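Local structure of DUF3887 domain-containing protein (Ruminococcus gnavus, 4HYZ) at residues E2-L7 against G75-N80; Q19-I24 against V86-K91. The protein is of unknown function but belongs to the DUF3887 family, whose members are related to the NTF2-like proteins. One frame throughout, in Å; residues are numbered along the deposited sequence.

Contact 1 (E2-L7 against G75-N80). With SO4 (sulfate ion), chain C.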
ATOM      1  N   GLU A   2       5.114  -6.352  12.167  1.00 45.50           N
ATOM      2  CA  GLU A   2       4.824  -5.428  11.064  1.00 43.07           C
ATOM      3  C   GLU A   2       3.780  -5.979  10.102  1.00 40.57           C
ATOM      4  O   GLU A   2       3.802  -7.154   9.768  1.00 37.72           O
ATOM      5  CB  GLU A   2       6.096  -5.129  10.244  1.00 44.44           C
ATOM      6  CG  GLU A   2       7.152  -4.254  10.888  1.00 60.95           C
ATOM      7  CD  GLU A   2       8.461  -4.282  10.122  1.00 90.78           C
ATOM      8  OE1 GLU A   2       8.541  -3.655   9.039  1.00 84.52           O
ATOM      9  OE2 GLU A   2       9.413  -4.930  10.613  1.00 92.61           O
ATOM     10  N   ILE A   3       2.905  -5.108   9.611  1.00 37.18           N
ATOM     11  CA  ILE A   3       1.957  -5.406   8.546  1.00 34.78           C
ATOM     12  C   ILE A   3       2.528  -4.697   7.342  1.00 36.54           C
ATOM     13  O   ILE A   3       2.841  -3.498   7.430  1.00 35.17           O
ATOM     14  CB  ILE A   3       0.493  -5.007   8.836  1.00 38.11           C
ATOM     15  CG1 ILE A   3       0.007  -5.589  10.181  1.00 37.83           C
ATOM     16  CG2 ILE A   3      -0.409  -5.441   7.624  1.00 35.92           C
ATOM     17  CD1 ILE A   3      -0.209  -7.130  10.226  1.00 32.20           C
ATOM     18  N   LEU A   4       2.682  -5.426   6.234  1.00 30.33           N
ATOM     19  CA  LEU A   4       3.285  -4.856   5.022  1.00 29.47           C
ATOM     20  C   LEU A   4       2.276  -4.794   3.903  1.00 32.50           C
ATOM     21  O   LEU A   4       1.441  -5.695   3.762  1.00 33.82           O
ATOM     22  CB  LEU A   4       4.534  -5.686   4.576  1.00 28.10           C
ATOM     23  CG  LEU A   4       5.640  -5.963   5.615  1.00 31.83           C
ATOM     24  CD1 LEU A   4       6.735  -6.865   5.010  1.00 31.96           C
ATOM     25  CD2 LEU A   4       6.269  -4.662   6.139  1.00 32.60           C
ATOM     26  N   LYS A   5       2.349  -3.734   3.107  1.00 28.11           N
ATOM     27  CA  LYS A   5       1.443  -3.554   1.962  1.00 26.00           C
ATOM     28  C   LYS A   5       2.142  -4.006   0.656  1.00 29.26           C
ATOM     29  O   LYS A   5       1.840  -3.527  -0.434  1.00 30.04           O
ATOM     30  CB  LYS A   5       0.923  -2.128   1.914  1.00 27.33           C
ATOM     31  CG  LYS A   5      -0.243  -1.916   2.891  1.00 23.18           C
ATOM     32  CD  LYS A   5      -0.632  -0.459   3.039  1.00 24.07           C
ATOM     33  CE  LYS A   5      -1.617  -0.329   4.180  1.00 30.20           C
ATOM     34  NZ  LYS A   5      -2.335   0.972   4.152  1.00 34.68           N
ATOM     35  N   GLU A   6       3.006  -5.002   0.780  1.00 27.67           N
ATOM     36  CA  GLU A   6       3.699  -5.704  -0.337  1.00 29.58           C
ATOM     37  C   GLU A   6       4.264  -6.984   0.229  1.00 31.89           C
ATOM     38  O   GLU A   6       4.206  -7.177   1.440  1.00 30.60           O
ATOM     39  CB  GLU A   6       4.822  -4.852  -0.999  1.00 31.73           C
ATOM     40  CG  GLU A   6       5.985  -4.502  -0.050  1.00 37.60           C
ATOM     41  CD  GLU A   6       5.707  -3.329   0.868  1.00 45.23           C
ATOM     42  OE1 GLU A   6       5.190  -2.294   0.382  1.00 39.05           O
ATOM     43  OE2 GLU A   6       6.001  -3.443   2.077  1.00 42.34           O
ATOM     44  N   LEU A   7       4.823  -7.853  -0.607  1.00 30.49           N
ATOM     45  CA  LEU A   7       5.430  -9.075  -0.065  1.00 29.74           C
ATOM     46  C   LEU A   7       6.707  -8.739   0.720  1.00 34.45           C
ATOM     47  O   LEU A   7       7.464  -7.866   0.283  1.00 34.77           O
ATOM     48  CB  LEU A   7       5.792 -10.059  -1.192  1.00 28.63           C
ATOM     49  CG  LEU A   7       4.626 -10.710  -1.963  1.00 31.42           C
ATOM     50  CD1 LEU A   7       5.144 -11.293  -3.310  1.00 29.29           C
ATOM     51  CD2 LEU A   7       3.854 -11.730  -1.091  1.00 30.27           C
ATOM     52  N   GLY A  75       2.047  -8.590   3.314  1.00 28.50           N
ATOM     53  CA  GLY A  75       3.059  -9.304   4.089  1.00 26.57           C
ATOM     54  C   GLY A  75       2.927  -9.028   5.561  1.00 30.61           C
ATOM     55  O   GLY A  75       2.148  -8.164   5.999  1.00 28.85           O
ATOM     56  N   GLN A  76       3.669  -9.792   6.332  1.00 31.86           N
ATOM     57  CA  GLN A  76       3.688  -9.648   7.783  1.00 33.99           C
ATOM     58  C   GLN A  76       5.014 -10.144   8.339  1.00 37.70           C
ATOM     59  O   GLN A  76       5.555 -11.148   7.865  1.00 38.12           O
ATOM     60  CB  GLN A  76       2.526 -10.449   8.417  1.00 35.67           C
ATOM     61  CG  GLN A  76       2.400 -10.211   9.933  1.00 49.29           C
ATOM     62  CD  GLN A  76       1.282 -10.976  10.612  1.00 53.78           C
ATOM     63  OE1 GLN A  76       0.521 -11.701   9.993  1.00 50.34           O
ATOM     64  NE2 GLN A  76       1.147 -10.817  11.915  1.00 43.78           N
ATOM     65  N   ILE A  77       5.514  -9.447   9.339  1.00 34.70           N
ATOM     66  CA  ILE A  77       6.674  -9.844  10.102  1.00 37.12           C
ATOM     67  C   ILE A  77       6.128 -10.127  11.504  1.00 45.41           C
ATOM     68  O   ILE A  77       5.501  -9.258  12.107  1.00 45.20           O
ATOM     69  CB  ILE A  77       7.876  -8.870  10.030  1.00 40.60           C
ATOM     70  CG1 ILE A  77       8.407  -8.861   8.574  1.00 39.35           C
ATOM     71  CG2 ILE A  77       8.972  -9.356  10.994  1.00 43.35           C
ATOM     72  CD1 ILE A  77       9.159  -7.688   8.184  1.00 49.11           C
ATOM     73  N   LYS A  78       6.199 -11.400  11.925  1.00 43.44           N
ATOM     74  CA  LYS A  78       5.672 -11.833  13.224  1.00 45.56           C
ATOM     75  C   LYS A  78       6.724 -12.690  13.907  1.00 52.39           C
ATOM     76  O   LYS A  78       7.206 -13.660  13.315  1.00 51.00           O
ATOM     77  CB  LYS A  78       4.342 -12.584  13.038  1.00 46.78           C
ATOM     78  CG  LYS A  78       3.651 -12.990  14.337  1.00 60.08           C
ATOM     79  CD  LYS A  78       2.622 -14.073  14.031  1.00 72.22           C
ATOM     80  CE  LYS A  78       2.139 -14.829  15.249  1.00 86.33           C
ATOM     81  NZ  LYS A  78       1.553 -16.147  14.878  1.00 90.15           N
ATOM     82  N   ASP A  79       7.144 -12.284  15.116  1.00 52.94           N
ATOM     83  CA  ASP A  79       8.180 -12.961  15.896  1.00 55.16           C
ATOM     84  C   ASP A  79       9.479 -13.129  15.026  1.00 57.48           C
ATOM     85  O   ASP A  79      10.105 -14.188  15.009  1.00 58.34           O
ATOM     86  CB  ASP A  79       7.648 -14.308  16.454  1.00 58.82           C
ATOM     87  CG  ASP A  79       8.572 -15.027  17.434  1.00 74.20           C
ATOM     88  OD1 ASP A  79       9.431 -14.349  18.063  1.00 73.82           O
ATOM     89  OD2 ASP A  79       8.465 -16.269  17.546  1.00 85.54           O
ATOM     90  N   ASN A  80       9.847 -12.054  14.292  1.00 51.27           N
ATOM     91  CA  ASN A  80      11.010 -11.921  13.401  1.00 49.98           C
ATOM     92  C   ASN A  80      11.006 -12.881  12.200  1.00 51.12           C
ATOM     93  O   ASN A  80      12.036 -13.001  11.519  1.00 50.46           O
ATOM     94  CB  ASN A  80      12.319 -12.027  14.166  1.00 56.48           C
ATOM     95  CG  ASN A  80      12.634 -10.730  14.871  1.00 96.69           C
ATOM     96  OD1 ASN A  80      12.506 -10.619  16.101  1.00 95.10           O
ATOM     97  ND2 ASN A  80      12.962  -9.688  14.094  1.00 88.32           N
TER
HETATM   98  S   SO4 C 201       5.596  -9.677  17.489  1.00 69.72           S
HETATM   99  O1  SO4 C 201       4.880 -10.598  18.331  1.00 68.60           O
HETATM  100  O2  SO4 C 201       5.373 -10.102  16.117  1.00 76.04           O
HETATM  101  O3  SO4 C 201       5.064  -8.319  17.667  1.00 73.49           O
HETATM  102  O4  SO4 C 201       7.032  -9.651  17.751  1.00 67.64           O
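In what is probably an NTF2-like fold, the N-terminal strand 2-4, outermost in this chain's antiparallel sheet, lies against the end of strand 65-78, with E2 facing I77, I3 facing Q76 and L4 facing G75. E2 and I77 form a hydrogen-bonded pair: E2 N reaches I77 O at 2.9 Å in the carbonyl plane, on a lone pair, while I77 N returns to E2 O from only 16° outside that carbonyl's plane. The L4 and G75 pair is also closed by two bonds, L4 N to G75 O at 2.8 Å and G75 N to L4 O at 3.0 Å, but in both the donor stands well above the plane of the carbonyl it meets. Between them lies the non-hydrogen-bonded pair I3 and Q76, where the CA of Q76 makes a CA-H...O contact of 3.2 Å with E2 O.

Side chains of E2, L4 and I77 share one face. E2 and I77 run side by side, the methyl CD1 of I77 resting 3.7 Å from E2 OE2; the same methyl meets L4 CD1 at 4.1 Å. On the other face, CG anti to the backbone N (chi1 -174°) puts the Q76 chain alongside I3, where its CG meets I3 CD1 at 4.0 Å. That face is partly covered by the second subunit, I3 packing on its T72 and Q76 on its N98. Past the strand end, the backbone N of K5 bonds to E6 OE1 of the third subunit, and reciprocally, while K5 NZ goes to K5 O and Y73 O of the second. A sulfate, probably from the crystallisation liquor, is bound by G1 N, by N96 ND2 of the second subunit and by D79 N, which donates to its O2 at 3.0 Å.

Contact 2 (Q19-I24 against V86-K91)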
ATOM      1  N   GLN A  19       1.538 -20.631  -6.592  1.00 30.66           N
ATOM      2  CA  GLN A  19       1.235 -21.514  -5.457  1.00 28.98           C
ATOM      3  C   GLN A  19      -0.188 -21.326  -4.956  1.00 32.45           C
ATOM      4  O   GLN A  19      -0.812 -22.312  -4.579  1.00 31.21           O
ATOM      5  CB  GLN A  19       2.225 -21.309  -4.295  1.00 29.02           C
ATOM      6  CG  GLN A  19       2.122 -22.414  -3.230  1.00 29.58           C
ATOM      7  CD  GLN A  19       2.575 -23.749  -3.762  1.00 35.83           C
ATOM      8  OE1 GLN A  19       3.745 -23.928  -4.084  1.00 35.23           O
ATOM      9  NE2 GLN A  19       1.641 -24.670  -3.998  1.00 27.73           N
ATOM     10  N   ALA A  20      -0.696 -20.065  -4.942  1.00 29.09           N
ATOM     11  CA  ALA A  20      -2.051 -19.756  -4.482  1.00 29.11           C
ATOM     12  C   ALA A  20      -3.079 -20.415  -5.418  1.00 33.31           C
ATOM     13  O   ALA A  20      -4.060 -20.990  -4.956  1.00 33.24           O
ATOM     14  CB  ALA A  20      -2.265 -18.239  -4.430  1.00 29.03           C
HETATM   15  N   MSE A  21      -2.836 -20.350  -6.732  1.00 30.41           N
HETATM   16  CA  MSE A  21      -3.745 -20.981  -7.702  1.00 30.98           C
HETATM   17  C   MSE A  21      -3.769 -22.509  -7.520  1.00 35.47           C
HETATM   18  O   MSE A  21      -4.849 -23.122  -7.528  1.00 37.61           O
HETATM   19  CB  MSE A  21      -3.349 -20.614  -9.126  1.00 32.84           C
HETATM   20  CG  MSE A  21      -3.578 -19.135  -9.427  1.00 39.45           C
HETATM   21 SE   MSE A  21      -3.281 -18.792 -11.307  0.75 47.91          SE
HETATM   22  CE  MSE A  21      -1.320 -18.960 -11.385  1.00 41.98           C
ATOM     23  N   GLU A  22      -2.592 -23.109  -7.294  1.00 30.86           N
ATOM     24  CA  GLU A  22      -2.487 -24.567  -7.048  1.00 30.39           C
ATOM     25  C   GLU A  22      -3.158 -24.951  -5.745  1.00 33.52           C
ATOM     26  O   GLU A  22      -3.888 -25.915  -5.703  1.00 34.87           O
ATOM     27  CB  GLU A  22      -1.024 -24.994  -7.005  1.00 30.60           C
ATOM     28  CG  GLU A  22      -0.440 -25.113  -8.386  1.00 37.11           C
ATOM     29  CD  GLU A  22       1.065 -25.085  -8.469  1.00 46.63           C
ATOM     30  OE1 GLU A  22       1.729 -24.781  -7.453  1.00 45.28           O
ATOM     31  OE2 GLU A  22       1.577 -25.283  -9.591  1.00 54.66           O
ATOM     32  N   ASP A  23      -2.934 -24.168  -4.684  1.00 31.15           N
ATOM     33  CA  ASP A  23      -3.502 -24.442  -3.369  1.00 31.75           C
ATOM     34  C   ASP A  23      -5.029 -24.269  -3.354  1.00 37.03           C
ATOM     35  O   ASP A  23      -5.708 -24.998  -2.634  1.00 37.58           O
ATOM     36  CB  ASP A  23      -2.813 -23.578  -2.301  1.00 32.47           C
ATOM     37  CG  ASP A  23      -1.372 -24.010  -2.058  1.00 37.35           C
ATOM     38  OD1 ASP A  23      -0.955 -25.068  -2.612  1.00 37.76           O
ATOM     39  OD2 ASP A  23      -0.650 -23.288  -1.348  1.00 39.87           O
ATOM     40  N   ILE A  24      -5.576 -23.335  -4.153  1.00 34.35           N
ATOM     41  CA  ILE A  24      -7.037 -23.170  -4.221  1.00 35.37           C
ATOM     42  C   ILE A  24      -7.621 -24.361  -5.005  1.00 38.53           C
ATOM     43  O   ILE A  24      -8.675 -24.863  -4.629  1.00 40.27           O
ATOM     44  CB  ILE A  24      -7.468 -21.795  -4.785  1.00 38.07           C
ATOM     45  CG1 ILE A  24      -7.162 -20.701  -3.746  1.00 37.47           C
ATOM     46  CG2 ILE A  24      -8.962 -21.777  -5.207  1.00 37.53           C
ATOM     47  CD1 ILE A  24      -7.038 -19.306  -4.355  1.00 37.18           C
ATOM     48  N   VAL A  86      -1.491 -13.096  -0.128  1.00 36.22           N
ATOM     49  CA  VAL A  86      -2.117 -12.761  -1.386  1.00 36.21           C
ATOM     50  C   VAL A  86      -3.630 -12.838  -1.230  1.00 38.65           C
ATOM     51  O   VAL A  86      -4.160 -13.749  -0.601  1.00 39.24           O
ATOM     52  CB  VAL A  86      -1.583 -13.602  -2.583  1.00 40.08           C
ATOM     53  CG1 VAL A  86      -1.985 -15.078  -2.487  1.00 39.97           C
ATOM     54  CG2 VAL A  86      -2.013 -13.012  -3.922  1.00 41.12           C
ATOM     55  N   ILE A  87      -4.309 -11.830  -1.764  1.00 34.88           N
ATOM     56  CA  ILE A  87      -5.754 -11.780  -1.902  1.00 35.79           C
ATOM     57  C   ILE A  87      -5.979 -12.003  -3.393  1.00 41.50           C
ATOM     58  O   ILE A  87      -5.518 -11.208  -4.211  1.00 41.89           O
ATOM     59  CB  ILE A  87      -6.420 -10.514  -1.343  1.00 39.30           C
ATOM     60  CG1 ILE A  87      -5.963 -10.283   0.143  1.00 38.97           C
ATOM     61  CG2 ILE A  87      -7.939 -10.671  -1.491  1.00 39.58           C
ATOM     62  CD1 ILE A  87      -6.411  -8.977   0.749  1.00 51.68           C
ATOM     63  N   ILE A  88      -6.533 -13.152  -3.749  1.00 38.09           N
ATOM     64  CA  ILE A  88      -6.711 -13.515  -5.159  1.00 36.65           C
ATOM     65  C   ILE A  88      -8.195 -13.702  -5.448  1.00 40.55           C
ATOM     66  O   ILE A  88      -8.930 -14.284  -4.651  1.00 41.21           O
ATOM     67  CB  ILE A  88      -5.845 -14.754  -5.562  1.00 36.65           C
ATOM     68  CG1 ILE A  88      -6.009 -15.149  -7.068  1.00 38.15           C
ATOM     69  CG2 ILE A  88      -6.049 -15.940  -4.615  1.00 31.23           C
ATOM     70  CD1 ILE A  88      -4.937 -16.168  -7.584  1.00 44.01           C
ATOM     71  N   VAL A  89      -8.628 -13.135  -6.565  1.00 38.09           N
ATOM     72  CA  VAL A  89     -10.004 -13.226  -7.029  1.00 41.09           C
ATOM     73  C   VAL A  89     -10.202 -14.582  -7.685  1.00 46.15           C
ATOM     74  O   VAL A  89      -9.405 -14.977  -8.535  1.00 44.79           O
ATOM     75  CB  VAL A  89     -10.374 -12.075  -8.005  1.00 45.87           C
ATOM     76  CG1 VAL A  89     -11.765 -12.273  -8.598  1.00 48.91           C
ATOM     77  CG2 VAL A  89     -10.274 -10.727  -7.315  1.00 45.16           C
ATOM     78  N   VAL A  90     -11.248 -15.296  -7.280  1.00 45.30           N
ATOM     79  CA  VAL A  90     -11.632 -16.560  -7.906  1.00 45.93           C
ATOM     80  C   VAL A  90     -13.051 -16.336  -8.445  1.00 52.45           C
ATOM     81  O   VAL A  90     -13.964 -15.971  -7.694  1.00 52.43           O
ATOM     82  CB  VAL A  90     -11.486 -17.806  -7.010  1.00 48.68           C
ATOM     83  CG1 VAL A  90     -11.809 -19.057  -7.799  1.00 48.94           C
ATOM     84  CG2 VAL A  90     -10.071 -17.900  -6.436  1.00 46.79           C
ATOM     85  N   LYS A  91     -13.197 -16.446  -9.760  1.00 52.42           N
ATOM     86  CA  LYS A  91     -14.492 -16.209 -10.421  1.00 56.96           C
ATOM     87  C   LYS A  91     -15.248 -17.531 -10.569  1.00 58.71           C
ATOM     88  O   LYS A  91     -14.748 -18.452 -11.209  1.00 56.24           O
ATOM     89  CB  LYS A  91     -14.314 -15.513 -11.795  1.00 61.45           C
ATOM     90  CG  LYS A  91     -13.282 -14.381 -11.790  1.00 73.75           C
ATOM     91  CD  LYS A  91     -13.203 -13.660 -13.127  1.00 86.53           C
ATOM     92  CE  LYS A  91     -12.361 -12.412 -13.048  1.00 93.94           C
ATOM     93  NZ  LYS A  91     -12.117 -11.834 -14.391  1.00105.29           N
TER
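The helical segment 19-24 crosses the strand segment 86-91 at -55°, their axes 10.1 Å apart at closest approach, so the helix lies across one face of the antiparallel sheet, consistent with the NTF2-like α+β fold suggested by the family. A20 and I24, one turn apart, point toward the strand and meet its alternate residues V86, I88 and V90. The short A20 side chain lets the helix come close at this end, its CB 3.7 Å from V86 CG1. One turn on, I24 CD1 touches two strand residues, I88 CG2 at 3.5 Å and V90 CG2 at 3.9 Å; I24 and I88 lie alongside with their ends running in opposed senses, whereas I24 meets V90 tip to tip. I88 has its CG1 anti to the backbone N (chi1 -179°), which carries CD1 out to CG of the selenomethionine M21, 3.7 Å away, M21 standing roughly perpendicular to I88. Strand 65-78 continues this layer through C71, which touches both V86 and I88, while F112 of strand 109-113 packs on I24. Only aliphatic carbons meet between the two segments, and no hydrogen bond joins them, which implies that van der Waals packing and the exclusion of water hold helix and sheet together here.

Overall arrangement
Both contacts reach the same antiparallel sheet, through neighbouring strands: contact 1 adds the outermost strand 2-4 to strand 65-78, and contact 2 lays a helix on strand 81-92. Their segments alternate along the chain, since strand 2-4 leads into helix 13-28 and strand 65-78 into strand 81-92. The centres are about 20 Å apart, the nearest atoms about 6 Å. Contact 2 is in the core, its centre about 6 Å from the centre of the chain, that of contact 1 about 16 Å, among other subunits of the tetramer. I3 of the second subunit packs on I87. A glycerol lies about 4 Å from the M21 side chain and a second sulfate about 5 Å from that of E6, both probably from the crystallisation liquor.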